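Local coordinates for protein coatomer subunit delta (Saccharomyces cerevisiae, PDB 5FJZ) that serves, through this mu-homology domain, as the COPI coat subunit that binds the tryptophan-based motif of Dsl1, and probably helps return dilysine-tagged proteins from Golgi to ER, at residues I62-K67 / Q80-T85; V182-D185 / T190-K193; K234-M239 / T260-D265; V244-A247 / D251-L254. All coordinates share one frame; numbering follows the deposited sequence.

Contact 1: I62-K67 / Q80-T85; sequences IDVRDK and QSFLST
The guanidinium of R65 lays one face over L83, with CG of the leucine 3.9 Å above the plane and displaced toward the rim of the group; the two side chains cross at about a right angle. R65 was built in two conformers, so this cover is doubtful for part of the molecules. The F82 ring is met at a slant by V64. Its CZ comes to 3.6 Å from V64 CG1, and CE1 and CE2 share the approach of the valine's CG1 and CB. With CG swung opposite its own backbone N (chi1 164°), the phenylalanine carries its ring off the helix toward the loop. The other methyl of V64, CG2, rests on the helix backbone, 3.7 Å from the carbonyl oxygen of L83. V64 is presented by a type I turn running from D63 to D66, pinned by an Asx turn: D63 OD1 takes the backbone N-H of R65 at 3.0 Å, the donor standing 52° out of the carboxylate plane. I62 O accepts a hydrogen bond from K86 NZ, just past T85. An alanine in place of F82 would probably leave V64 without the ring it packs against and open a gap between loop and helix. The pairing joins the loop after strand 54-58 to helix 79-85, within the region that interacts with Dsl1. Polar bonds shape each segment internally, while the union of the two rests on van der Waals packing: apolar and buried between V64 and F82, and, at the exposed R65, a charged guanidinium over L83.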
loop_
_atom_site.group_PDB
_atom_site.type_symbol
_atom_site.label_atom_id
_atom_site.label_comp_id
_atom_site.label_asym_id
_atom_site.label_seq_id
_atom_site.Cartn_x
_atom_site.Cartn_y
_atom_site.Cartn_z
ATOM N N ILE A 62 -4.883 25.591 23.875
ATOM C CA ILE A 62 -4.159 25.071 22.701
ATOM C C ILE A 62 -3.496 26.182 22.009
ATOM O O ILE A 62 -4.135 27.221 21.688
ATOM C CB ILE A 62 -5.106 24.396 21.702
ATOM C CG1 ILE A 62 -5.682 23.183 22.393
ATOM C CG2 ILE A 62 -4.393 23.997 20.407
ATOM C CD1 ILE A 62 -7.062 22.865 21.936
ATOM N N ASP A 63 -2.274 25.926 21.605
ATOM C CA ASP A 63 -1.630 26.880 20.718
ATOM C C ASP A 63 -1.720 26.470 19.218
ATOM O O ASP A 63 -0.866 25.742 18.695
ATOM C CB ASP A 63 -0.193 26.898 21.093
ATOM C CG ASP A 63 0.594 27.923 20.337
ATOM O OD1 ASP A 63 0.077 28.765 19.574
ATOM O OD2 ASP A 63 1.839 27.908 20.552
ATOM N N VAL A 64 -2.597 27.149 18.504
ATOM C CA VAL A 64 -2.797 26.865 17.054
ATOM C C VAL A 64 -1.722 27.503 16.124
ATOM O O VAL A 64 -1.716 27.252 14.923
ATOM C CB VAL A 64 -4.203 27.294 16.644
ATOM C CG1 VAL A 64 -5.226 26.553 17.490
ATOM C CG2 VAL A 64 -4.407 28.798 16.784
ATOM N N ARG A 65 -0.822 28.320 16.711
ATOM C CA ARG A 65 0.295 28.896 15.932
ATOM C C ARG A 65 1.614 28.203 16.229
ATOM O O ARG A 65 2.688 28.680 15.878
ATOM C CB ARG A 65 0.347 30.388 16.199
ATOM C CG ARG A 65 -0.890 31.042 15.523
ATOM C CD ARG A 65 -0.426 32.235 14.692
ATOM N NE ARG A 65 -1.505 33.113 14.241
ATOM C CZ ARG A 65 -1.712 33.458 12.977
ATOM N NH1 ARG A 65 -0.955 32.966 12.024
ATOM N NH2 ARG A 65 -2.699 34.277 12.670
ATOM N N ASP A 66 1.551 27.031 16.849
ATOM C CA ASP A 66 2.772 26.261 17.082
ATOM C C ASP A 66 3.057 25.544 15.748
ATOM O O ASP A 66 2.404 24.558 15.407
ATOM C CB ASP A 66 2.548 25.234 18.179
ATOM C CG ASP A 66 3.776 24.430 18.483
ATOM O OD1 ASP A 66 4.778 24.453 17.724
ATOM O OD2 ASP A 66 3.761 23.693 19.496
ATOM N N LYS A 67 4.030 26.059 15.039
ATOM C CA LYS A 67 4.296 25.535 13.700
ATOM C C LYS A 67 4.839 24.064 13.747
ATOM O O LYS A 67 4.797 23.355 12.738
ATOM C CB LYS A 67 5.277 26.430 13.029
ATOM C CG LYS A 67 4.620 27.752 12.594
ATOM C CD LYS A 67 5.553 28.555 11.719
ATOM C CE LYS A 67 4.940 29.923 11.399
ATOM N NZ LYS A 67 5.923 30.620 10.548
ATOM N N GLN A 80 -8.341 30.556 8.123
ATOM C CA GLN A 80 -8.164 31.854 8.824
ATOM C C GLN A 80 -8.891 31.909 10.124
ATOM O O GLN A 80 -8.312 32.380 11.117
ATOM C CB GLN A 80 -8.613 33.027 7.941
ATOM C CG GLN A 80 -7.898 33.107 6.625
ATOM C CD GLN A 80 -6.455 33.444 6.883
ATOM O OE1 GLN A 80 -5.801 32.647 7.511
ATOM N NE2 GLN A 80 -5.959 34.639 6.469
ATOM N N SER A 81 -10.139 31.435 10.171
ATOM C CA SER A 81 -10.875 31.328 11.450
ATOM C C SER A 81 -10.232 30.363 12.481
ATOM O O SER A 81 -10.320 30.598 13.679
ATOM C CB SER A 81 -12.302 30.852 11.253
ATOM O OG SER A 81 -13.020 31.808 10.525
ATOM N N PHE A 82 -9.634 29.286 12.008
ATOM C CA PHE A 82 -8.942 28.392 12.932
ATOM C C PHE A 82 -7.736 29.094 13.594
ATOM O O PHE A 82 -7.515 29.077 14.840
ATOM C CB PHE A 82 -8.483 27.148 12.156
ATOM C CG PHE A 82 -7.459 26.370 12.897
ATOM C CD1 PHE A 82 -7.841 25.564 13.977
ATOM C CD2 PHE A 82 -6.136 26.413 12.526
ATOM C CE1 PHE A 82 -6.887 24.805 14.661
ATOM C CE2 PHE A 82 -5.193 25.660 13.205
ATOM C CZ PHE A 82 -5.573 24.897 14.283
ATOM N N LEU A 83 -6.961 29.742 12.741
ATOM C CA LEU A 83 -5.772 30.472 13.184
ATOM C C LEU A 83 -6.109 31.698 14.053
ATOM O O LEU A 83 -5.459 31.931 15.088
ATOM C CB LEU A 83 -4.971 30.942 11.972
ATOM C CG LEU A 83 -3.708 30.246 11.493
ATOM C CD1 LEU A 83 -3.534 28.858 12.055
ATOM C CD2 LEU A 83 -3.527 30.315 9.954
ATOM N N SER A 84 -7.155 32.425 13.675
ATOM C CA SER A 84 -7.565 33.664 14.385
ATOM C C SER A 84 -8.226 33.452 15.697
ATOM O O SER A 84 -7.876 34.106 16.676
ATOM C CB SER A 84 -8.479 34.487 13.503
ATOM O OG SER A 84 -7.740 34.875 12.367
ATOM N N THR A 85 -9.156 32.514 15.763
ATOM C CA THR A 85 -9.982 32.319 16.960
ATOM C C THR A 85 -10.129 30.892 17.463
ATOM O O THR A 85 -10.951 30.663 18.368
ATOM C CB THR A 85 -11.451 32.762 16.695
ATOM O OG1 THR A 85 -11.615 32.968 15.295
ATOM C CG2 THR A 85 -11.785 34.058 17.440
#

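Contact 2: V182-D185 / T190-K193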
loop_
_atom_site.group_PDB
_atom_site.type_symbol
_atom_site.label_atom_id
_atom_site.label_comp_id
_atom_site.label_asym_id
_atom_site.label_seq_id
_atom_site.Cartn_x
_atom_site.Cartn_y
_atom_site.Cartn_z
ATOM N N VAL A 182 -0.429 -14.496 23.678
ATOM C CA VAL A 182 -1.710 -14.232 23.040
ATOM C C VAL A 182 -1.556 -14.266 21.534
ATOM O O VAL A 182 -0.471 -14.070 20.991
ATOM C CB VAL A 182 -2.341 -12.850 23.436
ATOM C CG1 VAL A 182 -2.751 -12.846 24.908
ATOM C CG2 VAL A 182 -1.440 -11.760 23.077
ATOM N N ASN A 183 -2.676 -14.548 20.857
ATOM C CA ASN A 183 -2.662 -14.466 19.457
ATOM C C ASN A 183 -2.893 -12.965 19.115
ATOM O O ASN A 183 -3.828 -12.387 19.560
ATOM C CB ASN A 183 -3.754 -15.317 18.854
ATOM C CG ASN A 183 -3.848 -15.132 17.349
ATOM O OD1 ASN A 183 -4.856 -14.604 16.856
ATOM N ND2 ASN A 183 -2.915 -15.726 16.610
ATOM N N MET A 184 -2.085 -12.441 18.240
ATOM C CA MET A 184 -2.155 -11.071 17.850
ATOM C C MET A 184 -1.638 -11.069 16.426
ATOM O O MET A 184 -0.440 -11.003 16.158
ATOM C CB MET A 184 -1.311 -10.286 18.831
ATOM C CG MET A 184 -0.498 -9.157 18.286
ATOM S SD MET A 184 -1.613 -7.801 18.026
ATOM C CE MET A 184 -0.428 -6.504 18.230
ATOM N N ASP A 185 -2.531 -11.093 15.454
ATOM C CA ASP A 185 -1.942 -11.212 14.125
ATOM C C ASP A 185 -1.666 -9.898 13.333
ATOM O O ASP A 185 -1.183 -9.977 12.224
ATOM C CB ASP A 185 -2.597 -12.323 13.322
ATOM C CG ASP A 185 -4.026 -12.138 13.211
ATOM O OD1 ASP A 185 -4.404 -10.968 13.267
ATOM O OD2 ASP A 185 -4.734 -13.135 13.000
ATOM N N THR A 190 5.732 -13.904 17.845
ATOM C CA THR A 190 5.133 -14.380 19.074
ATOM C C THR A 190 4.792 -13.198 20.000
ATOM O O THR A 190 5.612 -12.344 20.233
ATOM C CB THR A 190 6.133 -15.332 19.739
ATOM O OG1 THR A 190 6.492 -16.363 18.795
ATOM C CG2 THR A 190 5.551 -15.912 21.025
ATOM N N SER A 191 3.576 -13.177 20.520
ATOM C CA SER A 191 3.024 -12.029 21.211
ATOM C C SER A 191 2.693 -12.366 22.660
ATOM O O SER A 191 2.036 -13.387 22.960
ATOM C CB SER A 191 1.773 -11.470 20.554
ATOM O OG SER A 191 2.104 -10.933 19.268
ATOM N N ILE A 192 3.099 -11.472 23.540
ATOM C CA ILE A 192 2.886 -11.596 25.005
ATOM C C ILE A 192 2.159 -10.389 25.479
ATOM O O ILE A 192 2.585 -9.250 25.255
ATOM C CB ILE A 192 4.230 -11.730 25.828
ATOM C CG1 ILE A 192 4.998 -12.927 25.334
ATOM C CG2 ILE A 192 3.841 -11.803 27.323
ATOM C CD1 ILE A 192 6.488 -12.950 25.755
ATOM N N LYS A 193 1.080 -10.601 26.198
ATOM C CA LYS A 193 0.303 -9.532 26.697
ATOM C C LYS A 193 0.493 -9.354 28.135
ATOM O O LYS A 193 0.471 -10.322 28.886
ATOM C CB LYS A 193 -1.161 -9.843 26.484
ATOM C CG LYS A 193 -2.167 -8.845 27.034
ATOM C CD LYS A 193 -3.511 -8.882 26.267
ATOM C CE LYS A 193 -4.618 -9.507 27.065
ATOM N NZ LYS A 193 -4.357 -10.880 27.517
HETATM O O HOH W 1 1.546 -15.374 19.855
HETATM O O HOH W 2 1.918 -11.985 16.960
#
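V182 N donates to S191 O at 2.8 Å, a fairly straight bond (166°) whose donor is tilted 31° from the carbonyl plane. Just beside it a water links the two backbones, donating to V182 O and accepting from S191 N, filling in where they have drawn apart. A second water lies between M184 O and the hydroxyl of S191; the hydroxyl is also bonded to T158 OG1 on strand 155-159. M184 sets its CB and CG against this hydroxyl, CG at 3.3 Å from S191 OG, before the chain bends and carries its sulfur away. Together the segments form part of a beta hairpin, strands 180-182 and 190-194, at the outer end of the domain's long mixed sheet. V182 and K193 cross at about a right angle: V182 CG1 sits 3.7 Å from K193 CB, and the lysine then doubles back through bends at chi3 (108°) and chi4, bringing NZ to 3.6 Å from that same methyl. The ammonium has its charge partner in E180. Putting an alanine at V182 would remove both methyls and would probably leave the folded lysine chain without the surface it curls against and freer to turn. From the connecting loop of the hairpin, N183 ND2 hydrogen-bonds D101 O and S103 OG of a neighbouring subunit, and D185 packs on an acidic side chain of the bound peptide.

Contact 3: K234-M239 / T260-D265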
loop_
_atom_site.group_PDB
_atom_site.type_symbol
_atom_site.label_atom_id
_atom_site.label_comp_id
_atom_site.label_asym_id
_atom_site.label_seq_id
_atom_site.Cartn_x
_atom_site.Cartn_y
_atom_site.Cartn_z
ATOM N N LYS A 234 -8.983 15.623 27.361
ATOM C CA LYS A 234 -7.876 16.191 26.607
ATOM C C LYS A 234 -7.108 15.010 26.008
ATOM O O LYS A 234 -6.793 14.064 26.753
ATOM C CB LYS A 234 -6.954 16.902 27.546
ATOM C CG LYS A 234 -7.199 18.359 27.719
ATOM C CD LYS A 234 -5.908 18.948 28.260
ATOM C CE LYS A 234 -6.099 20.330 28.830
ATOM N NZ LYS A 234 -5.055 20.579 29.854
ATOM N N SER A 235 -6.614 15.144 24.785
ATOM C CA SER A 235 -5.689 14.201 24.161
ATOM C C SER A 235 -4.327 14.194 24.818
ATOM O O SER A 235 -3.978 15.123 25.604
ATOM C CB SER A 235 -5.478 14.537 22.632
ATOM O OG SER A 235 -4.535 15.617 22.450
ATOM N N PHE A 236 -3.507 13.239 24.406
ATOM C CA PHE A 236 -2.081 13.198 24.765
ATOM C C PHE A 236 -1.355 14.546 24.610
ATOM O O PHE A 236 -0.562 14.931 25.457
ATOM C CB PHE A 236 -1.305 12.030 24.063
ATOM C CG PHE A 236 0.168 11.879 24.480
ATOM C CD1 PHE A 236 0.537 11.495 25.798
ATOM C CD2 PHE A 236 1.196 12.032 23.545
ATOM C CE1 PHE A 236 1.880 11.314 26.151
ATOM C CE2 PHE A 236 2.551 11.845 23.902
ATOM C CZ PHE A 236 2.892 11.504 25.197
ATOM N N THR A 237 -1.524 15.210 23.497
ATOM C CA THR A 237 -0.736 16.457 23.282
ATOM C C THR A 237 -1.496 17.648 23.880
ATOM O O THR A 237 -1.053 18.775 23.736
ATOM C CB THR A 237 -0.498 16.722 21.817
ATOM O OG1 THR A 237 -1.782 16.775 21.180
ATOM C CG2 THR A 237 0.382 15.634 21.224
ATOM N N GLY A 238 -2.647 17.412 24.497
ATOM C CA GLY A 238 -3.473 18.534 25.026
ATOM C C GLY A 238 -4.614 19.049 24.181
ATOM O O GLY A 238 -5.227 20.033 24.533
ATOM N N MET A 239 -4.900 18.443 23.011
ATOM C CA MET A 239 -6.039 18.869 22.235
ATOM C C MET A 239 -7.358 18.572 22.953
ATOM O O MET A 239 -7.541 17.512 23.544
ATOM C CB MET A 239 -5.959 18.170 20.819
ATOM C CG MET A 239 -7.053 18.530 19.743
ATOM S SD MET A 239 -7.301 20.261 19.281
ATOM C CE MET A 239 -5.726 20.651 18.520
ATOM N N THR A 260 -11.435 10.973 23.341
ATOM C CA THR A 260 -10.007 11.044 23.019
ATOM C C THR A 260 -9.351 9.680 22.990
ATOM O O THR A 260 -9.801 8.757 23.705
ATOM C CB THR A 260 -9.154 11.860 23.962
ATOM O OG1 THR A 260 -9.297 11.311 25.282
ATOM C CG2 THR A 260 -9.580 13.287 23.958
ATOM N N SER A 261 -8.383 9.504 22.109
ATOM C CA SER A 261 -7.632 8.185 21.977
ATOM C C SER A 261 -6.164 8.386 21.659
ATOM O O SER A 261 -5.756 9.424 21.077
ATOM C CB SER A 261 -8.219 7.221 20.943
ATOM O OG SER A 261 -8.419 7.890 19.716
ATOM N N LEU A 262 -5.351 7.385 22.043
ATOM C CA LEU A 262 -3.911 7.292 21.730
ATOM C C LEU A 262 -3.587 5.837 21.472
ATOM O O LEU A 262 -4.098 4.961 22.217
ATOM C CB LEU A 262 -3.059 7.775 22.885
ATOM C CG LEU A 262 -1.544 7.735 22.677
ATOM C CD1 LEU A 262 -1.068 8.760 21.686
ATOM C CD2 LEU A 262 -0.859 7.951 24.031
ATOM N N LYS A 263 -2.985 5.578 20.317
ATOM C CA LYS A 263 -2.715 4.276 19.763
ATOM C C LYS A 263 -1.245 4.313 19.336
ATOM O O LYS A 263 -0.775 5.281 18.697
ATOM C CB LYS A 263 -3.626 3.990 18.562
ATOM C CG LYS A 263 -3.523 2.623 17.914
ATOM C CD LYS A 263 -4.544 2.358 16.781
ATOM C CE LYS A 263 -4.307 1.057 16.098
ATOM N NZ LYS A 263 -5.374 0.097 16.415
ATOM N N SER A 264 -0.506 3.255 19.676
ATOM C CA SER A 264 0.789 3.003 19.015
ATOM C C SER A 264 0.626 2.583 17.552
ATOM O O SER A 264 -0.357 2.014 17.149
ATOM C CB SER A 264 1.591 1.931 19.759
ATOM O OG SER A 264 0.857 0.681 19.769
ATOM N N ASP A 265 1.596 2.892 16.731
ATOM C CA ASP A 265 1.697 2.316 15.354
ATOM C C ASP A 265 3.084 1.652 15.237
ATOM O O ASP A 265 3.274 0.536 15.717
ATOM C CB ASP A 265 1.378 3.402 14.337
ATOM C CG ASP A 265 1.421 2.870 12.880
ATOM O OD1 ASP A 265 1.492 1.654 12.706
ATOM O OD2 ASP A 265 1.515 3.668 11.945
HETATM O O HOH W 3 -4.691 11.069 23.000
#
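F236 leans on L262 with the root of its side chain. Its CB lies 4.0 Å from L262 CD1, with CD2 of the leucine hardly farther. One step out, F236 CG is 4.1 Å from L262 CD2, and ring atom CD1 keeps about the same distance from that methyl; the approach to the ring is oblique. From there the phenyl group draws away from the strand and finds L148 and E21 as neighbours. The torsion behind this is chi1 of -176°, which holds CG opposite the backbone N and extends the ring past the leucine. At the other end T260 uses its methyl: CG2 touches the peptide link between K234 and S235, 3.6 Å from S235 N. Between these two van der Waals contacts a water joins the backbones, accepting from F236 N at 2.8 Å and donating to S261 O at 2.7 Å. The 234-239 loop is stiffened from within. S235 O accepts from G238 N to close a type I turn, S235 N donates a hydrogen bond to M239 O, and M239 N donates to S235 OG at 2.9 Å. G238 adopts a positive phi (97°), a conformation easily reached by glycine. Strand 257-269, to which T260 and L262 belong, runs in the mixed sheet between strands 15-27 and 220-229. Over it lies the loop leading to strand 241-246; T237 OG1 bonds E21 of strand 15-27, and both T237 and M239 pack on W109 of strand 104-113.

Contact 4: V244-A247 / D251-L254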
loop_
_atom_site.group_PDB
_atom_site.type_symbol
_atom_site.label_atom_id
_atom_site.label_comp_id
_atom_site.label_asym_id
_atom_site.label_seq_id
_atom_site.Cartn_x
_atom_site.Cartn_y
_atom_site.Cartn_z
ATOM N N VAL A 244 -19.165 23.840 21.635
ATOM C CA VAL A 244 -19.726 23.801 20.310
ATOM C C VAL A 244 -20.939 24.795 20.291
ATOM O O VAL A 244 -21.754 24.810 21.207
ATOM C CB VAL A 244 -20.200 22.378 19.987
ATOM C CG1 VAL A 244 -20.839 22.363 18.584
ATOM C CG2 VAL A 244 -19.055 21.368 19.998
ATOM N N VAL A 245 -21.099 25.467 19.159
ATOM C CA VAL A 245 -21.850 26.645 19.060
ATOM C C VAL A 245 -22.531 26.665 17.675
ATOM O O VAL A 245 -21.997 26.152 16.713
ATOM C CB VAL A 245 -20.741 27.724 19.282
ATOM C CG1 VAL A 245 -20.550 28.689 18.137
ATOM C CG2 VAL A 245 -20.750 28.264 20.692
ATOM N N MET A 246 -23.672 27.328 17.590
ATOM C CA MET A 246 -24.321 27.628 16.320
ATOM C C MET A 246 -23.418 28.505 15.514
ATOM O O MET A 246 -22.827 29.441 16.064
ATOM C CB MET A 246 -25.674 28.327 16.566
ATOM C CG MET A 246 -26.769 27.401 17.051
ATOM S SD MET A 246 -27.276 26.309 15.703
ATOM C CE MET A 246 -28.234 27.446 14.663
ATOM N N ALA A 247 -23.304 28.210 14.217
ATOM C CA ALA A 247 -22.392 28.914 13.358
ATOM C C ALA A 247 -22.794 30.374 13.252
ATOM O O ALA A 247 -21.943 31.235 13.092
ATOM C CB ALA A 247 -22.318 28.305 11.967
ATOM N N ASP A 251 -23.185 32.614 20.868
ATOM C CA ASP A 251 -23.733 32.517 22.233
ATOM C C ASP A 251 -24.614 31.307 22.451
ATOM O O ASP A 251 -24.879 30.934 23.599
ATOM C CB ASP A 251 -24.590 33.749 22.547
ATOM C CG ASP A 251 -23.768 35.005 22.705
ATOM O OD1 ASP A 251 -22.590 34.904 23.114
ATOM O OD2 ASP A 251 -24.307 36.083 22.388
ATOM N N GLN A 252 -25.090 30.703 21.360
ATOM C CA GLN A 252 -25.969 29.546 21.443
ATOM C C GLN A 252 -25.118 28.270 21.361
ATOM O O GLN A 252 -24.671 27.881 20.281
ATOM C CB GLN A 252 -27.002 29.570 20.308
ATOM C CG GLN A 252 -27.998 28.405 20.320
ATOM C CD GLN A 252 -28.725 28.250 21.658
ATOM O OE1 GLN A 252 -28.422 27.355 22.454
ATOM N NE2 GLN A 252 -29.695 29.132 21.912
ATOM N N GLU A 253 -24.928 27.630 22.514
ATOM C CA GLU A 253 -24.128 26.430 22.630
ATOM C C GLU A 253 -24.984 25.225 22.347
ATOM O O GLU A 253 -26.215 25.251 22.556
ATOM C CB GLU A 253 -23.497 26.342 24.017
ATOM C CG GLU A 253 -22.603 27.550 24.287
ATOM C CD GLU A 253 -21.673 27.369 25.466
ATOM O OE1 GLU A 253 -21.969 26.519 26.331
ATOM O OE2 GLU A 253 -20.636 28.076 25.526
ATOM N N LEU A 254 -24.339 24.168 21.847
ATOM C CA LEU A 254 -25.047 22.970 21.437
ATOM C C LEU A 254 -24.567 21.778 22.282
ATOM O O LEU A 254 -23.439 21.774 22.702
ATOM C CB LEU A 254 -24.743 22.727 19.956
ATOM C CG LEU A 254 -25.638 23.303 18.849
ATOM C CD1 LEU A 254 -26.865 24.058 19.342
ATOM C CD2 LEU A 254 -24.838 24.108 17.849
#
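L254 and V244 meet at the close-packed end of the contact, where L254 N donates to V244 O at 2.7 Å. The leucine folds its tip back over the facing backbone, CD2 lying 3.4 Å from both V245 C and M246 N. Its CB stands near V244 CG1, and its CD2 comes 3.9 Å from M246 CG, each pair of side chains crossing at about a right angle. A second backbone bond, M246 N to Q252 O at 2.9 Å, arrives almost head-on at the oxygen, with a C=O...N angle of 172°. Between these two bonds V245 and E253 face each other with CA atoms 4.2 Å apart, and the close approach also brings the CA-H of V245 to Q252 O and that of E253 to V244 O. This is a single beta bridge, formed where the chain doubles back after strand 241-246. That strand is an outer member of a three-stranded antiparallel sheet; V245 is bonded through its backbone to N55 of strand 54-58, and V244 packs on I15 and I17. The solvent side, with E253 and Q252 both exposed, is looser at E253, which merely brings its CG to 4.1 Å from V245 CG2, its chain running on extended. At this exposed rim M246 and Q252 still touch closely, alongside and pointing the same way, with CG atoms 3.6 Å apart; the methionine, bent at chi2 (-71°) and again at chi3, then turns its sulfur toward L254 and off the glutamine. The backbone N of D251 donates to D249 OD1.

Overall arrangement
All four contacts belong to one mu-homology domain. Contacts 1 and 3 touch directly: I62 CD1 packs against M239 SD at 3.7 Å, so the 62-67 loop and the 234-239 loop are neighbours, although the contact centres are about 19 Å apart. Contact 4 falls within the stretch of chain between the two segments of contact 3, at the far end of strand 241-246; its centre lies about 20 Å from that of contact 1. Contact 2 is on the opposite side of the chain's centre, about 42 Å from contact 1 between centres, yet shares the long mixed sheet with contact 3. Through D185, contact 2 also borders the bound peptide.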